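Local coordinates for protein superoxide dismutase [Fe] (Sulfolobus acidocaldarius, PDB 1B06) that destroys toxic superoxide radicals in the cell, converting them to hydrogen peroxide and oxygen at an iron centre, one per subunit, at residues 167-175 against 184-195. Sequence-based numbering, arbitrary orientation.
Sequences LIVDEFEHA and RGDYLNAWWNVV. With FE (Fe (III) ion), chain G.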
# COMPACT_ATOMS: atom_id res chain seq x y z
N LEU A 167 -11.33 -15.06 13.72
CA LEU A 167 -10.18 -15.11 14.62
C LEU A 167 -9.21 -13.99 14.22
O LEU A 167 -9.06 -13.69 13.04
CB LEU A 167 -9.48 -16.47 14.49
CG LEU A 167 -8.34 -16.79 15.46
CD1 LEU A 167 -8.88 -16.92 16.88
CD2 LEU A 167 -7.66 -18.09 15.04
N ILE A 168 -8.56 -13.37 15.20
CA ILE A 168 -7.65 -12.28 14.89
C ILE A 168 -6.54 -12.05 15.91
O ILE A 168 -6.75 -12.18 17.12
CB ILE A 168 -8.44 -10.97 14.73
CG1 ILE A 168 -7.52 -9.84 14.28
CG2 ILE A 168 -9.12 -10.62 16.05
CD1 ILE A 168 -8.25 -8.68 13.64
N VAL A 169 -5.36 -11.68 15.41
CA VAL A 169 -4.21 -11.39 16.27
C VAL A 169 -3.61 -10.07 15.86
O VAL A 169 -3.30 -9.86 14.69
CB VAL A 169 -3.06 -12.41 16.13
CG1 VAL A 169 -2.42 -12.61 17.47
CG2 VAL A 169 -3.56 -13.70 15.53
N ASP A 170 -3.42 -9.18 16.83
CA ASP A 170 -2.82 -7.88 16.59
C ASP A 170 -1.32 -8.09 16.51
O ASP A 170 -0.74 -8.71 17.41
CB ASP A 170 -3.15 -6.92 17.74
CG ASP A 170 -2.75 -5.49 17.45
OD1 ASP A 170 -2.05 -5.22 16.44
OD2 ASP A 170 -3.13 -4.61 18.24
N GLU A 171 -0.69 -7.59 15.45
CA GLU A 171 0.75 -7.76 15.30
C GLU A 171 1.51 -6.45 15.20
O GLU A 171 2.65 -6.41 14.74
CB GLU A 171 1.06 -8.65 14.10
CG GLU A 171 0.91 -10.14 14.40
CD GLU A 171 1.39 -11.02 13.27
OE1 GLU A 171 2.62 -11.24 13.16
OE2 GLU A 171 0.55 -11.49 12.48
N PHE A 172 0.87 -5.36 15.62
CA PHE A 172 1.53 -4.06 15.65
C PHE A 172 2.51 -4.25 16.80
O PHE A 172 2.20 -4.95 17.77
CB PHE A 172 0.54 -2.96 16.00
CG PHE A 172 -0.02 -2.23 14.81
CD1 PHE A 172 -0.81 -2.89 13.88
CD2 PHE A 172 0.25 -0.87 14.63
CE1 PHE A 172 -1.34 -2.21 12.77
CE2 PHE A 172 -0.27 -0.18 13.53
CZ PHE A 172 -1.06 -0.85 12.60
N GLU A 173 3.69 -3.65 16.72
CA GLU A 173 4.68 -3.81 17.78
C GLU A 173 4.18 -3.43 19.18
O GLU A 173 4.63 -4.01 20.17
CB GLU A 173 5.94 -3.02 17.44
CG GLU A 173 6.69 -3.61 16.27
CD GLU A 173 7.84 -2.74 15.82
OE1 GLU A 173 7.67 -1.50 15.76
OE2 GLU A 173 8.91 -3.31 15.51
N HIS A 174 3.26 -2.47 19.26
CA HIS A 174 2.73 -2.03 20.55
C HIS A 174 1.93 -3.13 21.26
O HIS A 174 1.65 -3.04 22.46
CB HIS A 174 1.86 -0.79 20.38
CG HIS A 174 0.56 -1.03 19.67
ND1 HIS A 174 0.21 -0.36 18.52
CD2 HIS A 174 -0.49 -1.83 19.97
CE1 HIS A 174 -0.99 -0.73 18.14
NE2 HIS A 174 -1.44 -1.62 19.00
N ALA A 175 1.59 -4.18 20.53
CA ALA A 175 0.82 -5.27 21.10
C ALA A 175 1.66 -6.23 21.95
O ALA A 175 1.11 -7.02 22.70
CB ALA A 175 0.12 -6.04 20.00
N ARG A 184 8.50 -11.37 18.34
CA ARG A 184 7.13 -11.52 17.88
C ARG A 184 6.65 -12.97 17.89
O ARG A 184 5.49 -13.25 18.23
CB ARG A 184 7.02 -10.94 16.47
CG ARG A 184 5.62 -10.59 16.03
CD ARG A 184 5.45 -10.95 14.57
NE ARG A 184 5.20 -9.79 13.74
CZ ARG A 184 5.45 -9.74 12.43
NH1 ARG A 184 5.96 -10.79 11.81
NH2 ARG A 184 5.16 -8.64 11.75
N GLY A 185 7.54 -13.89 17.52
CA GLY A 185 7.19 -15.30 17.50
C GLY A 185 6.81 -15.83 18.87
O GLY A 185 5.90 -16.65 18.98
N ASP A 186 7.50 -15.37 19.91
CA ASP A 186 7.22 -15.78 21.28
C ASP A 186 5.84 -15.28 21.68
O ASP A 186 5.11 -15.98 22.38
CB ASP A 186 8.26 -15.19 22.23
CG ASP A 186 9.63 -15.82 22.07
OD1 ASP A 186 9.88 -16.43 21.01
OD2 ASP A 186 10.44 -15.71 23.01
N TYR A 187 5.50 -14.07 21.26
CA TYR A 187 4.20 -13.47 21.57
C TYR A 187 3.08 -14.28 20.93
O TYR A 187 2.06 -14.56 21.56
CB TYR A 187 4.17 -12.02 21.08
CG TYR A 187 2.79 -11.46 20.79
CD1 TYR A 187 1.86 -11.25 21.82
CD2 TYR A 187 2.41 -11.11 19.49
CE1 TYR A 187 0.60 -10.71 21.56
CE2 TYR A 187 1.15 -10.57 19.22
CZ TYR A 187 0.25 -10.37 20.25
OH TYR A 187 -1.00 -9.84 19.98
N LEU A 188 3.28 -14.68 19.67
CA LEU A 188 2.28 -15.45 18.96
C LEU A 188 2.02 -16.80 19.63
O LEU A 188 0.89 -17.28 19.67
CB LEU A 188 2.70 -15.66 17.50
CG LEU A 188 2.68 -14.40 16.64
CD1 LEU A 188 3.45 -14.64 15.34
CD2 LEU A 188 1.24 -13.99 16.36
N ASN A 189 3.07 -17.42 20.15
CA ASN A 189 2.92 -18.70 20.84
C ASN A 189 2.14 -18.51 22.13
O ASN A 189 1.34 -19.37 22.51
CB ASN A 189 4.29 -19.29 21.15
CG ASN A 189 4.83 -20.12 20.01
OD1 ASN A 189 4.06 -20.65 19.21
ND2 ASN A 189 6.15 -20.24 19.92
N ALA A 190 2.36 -17.40 22.81
CA ALA A 190 1.66 -17.11 24.06
C ALA A 190 0.18 -16.81 23.82
O ALA A 190 -0.69 -17.26 24.57
CB ALA A 190 2.30 -15.93 24.77
N TRP A 191 -0.08 -16.05 22.76
CA TRP A 191 -1.44 -15.65 22.39
C TRP A 191 -2.42 -16.82 22.28
O TRP A 191 -3.59 -16.68 22.65
CB TRP A 191 -1.40 -14.86 21.07
CG TRP A 191 -2.74 -14.65 20.43
CD1 TRP A 191 -3.74 -13.80 20.84
CD2 TRP A 191 -3.26 -15.34 19.28
NE1 TRP A 191 -4.84 -13.93 20.03
CE2 TRP A 191 -4.57 -14.87 19.07
CE3 TRP A 191 -2.74 -16.32 18.42
CZ2 TRP A 191 -5.38 -15.34 18.02
CZ3 TRP A 191 -3.54 -16.79 17.38
CH2 TRP A 191 -4.85 -16.30 17.19
N TRP A 192 -1.96 -17.97 21.80
CA TRP A 192 -2.83 -19.14 21.66
C TRP A 192 -3.47 -19.54 23.00
O TRP A 192 -4.54 -20.15 23.02
CB TRP A 192 -2.05 -20.34 21.10
CG TRP A 192 -1.72 -20.23 19.63
CD1 TRP A 192 -0.48 -20.04 19.09
CD2 TRP A 192 -2.63 -20.32 18.53
NE1 TRP A 192 -0.56 -20.00 17.72
CE2 TRP A 192 -1.87 -20.17 17.35
CE3 TRP A 192 -4.01 -20.52 18.42
CZ2 TRP A 192 -2.45 -20.21 16.07
CZ3 TRP A 192 -4.59 -20.55 17.15
CH2 TRP A 192 -3.80 -20.40 15.99
N ASN A 193 -2.82 -19.19 24.10
CA ASN A 193 -3.33 -19.53 25.43
C ASN A 193 -4.48 -18.67 25.92
O ASN A 193 -5.12 -19.01 26.92
CB ASN A 193 -2.20 -19.46 26.46
CG ASN A 193 -1.15 -20.53 26.24
OD1 ASN A 193 -1.46 -21.71 26.22
ND2 ASN A 193 0.09 -20.11 26.06
N VAL A 194 -4.75 -17.56 25.24
CA VAL A 194 -5.84 -16.68 25.66
C VAL A 194 -6.91 -16.50 24.59
O VAL A 194 -7.80 -15.67 24.73
CB VAL A 194 -5.32 -15.28 26.06
CG1 VAL A 194 -4.55 -15.37 27.37
CG2 VAL A 194 -4.46 -14.69 24.95
N VAL A 195 -6.83 -17.30 23.53
CA VAL A 195 -7.82 -17.19 22.46
C VAL A 195 -9.19 -17.60 22.98
O VAL A 195 -9.34 -18.63 23.64
CB VAL A 195 -7.45 -18.10 21.26
CG1 VAL A 195 -8.62 -18.20 20.31
CG2 VAL A 195 -6.24 -17.53 20.54
FE FE G . -3.13 -2.77 18.54
O HOH W 1 -7.66 -13.18 19.58
O HOH W 2 5.05 -6.46 14.05
O HOH W 3 -3.04 -2.49 16.49
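Val-169 of the strand covers one face of the Trp-191 indole; Val-195, from the tryptophan's own segment, lies on the other with its CG2, nearer the rim. CG1 of Val-169 sits over the centre of its face, in a CH-pi contact 3.4 Å from the centroid of the five-membered ring. CG2 of Val-169 covers the six-membered ring, 3.3 Å from CH2 of Trp-191. At the edge, Leu-167 CG meets CH2, and a water accepts from NE1 of Trp-191 and donates to the carbonyl oxygen of Ile-168. Trp-191 CG is anti to the backbone N (chi1 167°), which carries the ring from helix 184-191 out to the strand. With an alanine here, the methyls of Val-169 would probably face a gap and the water on Ile-168 O would lose its N-H donor.

Tyr-187 reaches the next strand residue. Its OH donates to Asp-170 O at 2.8 Å, in the carbonyl plane, and also hydrogen-bonds to Tyr-87 OH. Further along, OE1 of Glu-171 stands above the Arg-184 guanidinium plane, 3.0 Å from NE of Arg-184. No N-H points at it there, and the salt bridge rests on charge alone. The carboxylate and guanidinium planes are 75° apart. Glu-171 OE2 hydrogen-bonds to Thr-136 OG1, and Arg-184 NH2 to Leu-130 O.

The contact joins strand 165-170, outermost in this chain's three-stranded antiparallel sheet, to helix 184-191, which follows the short helix 177-180. Asp-170 OD2 and His-174 NE2 bind the iron with His-33, His-84 and a water. Asp-170 OD1 also accepts from Phe-172 N in an Asx turn. Apolar packing of Leu-167 and Val-169 on Trp-191 joins strand to helix, while Tyr-187 bonds to the backbone of the iron ligand Asp-170, an arrangement consistent with a second-shell role.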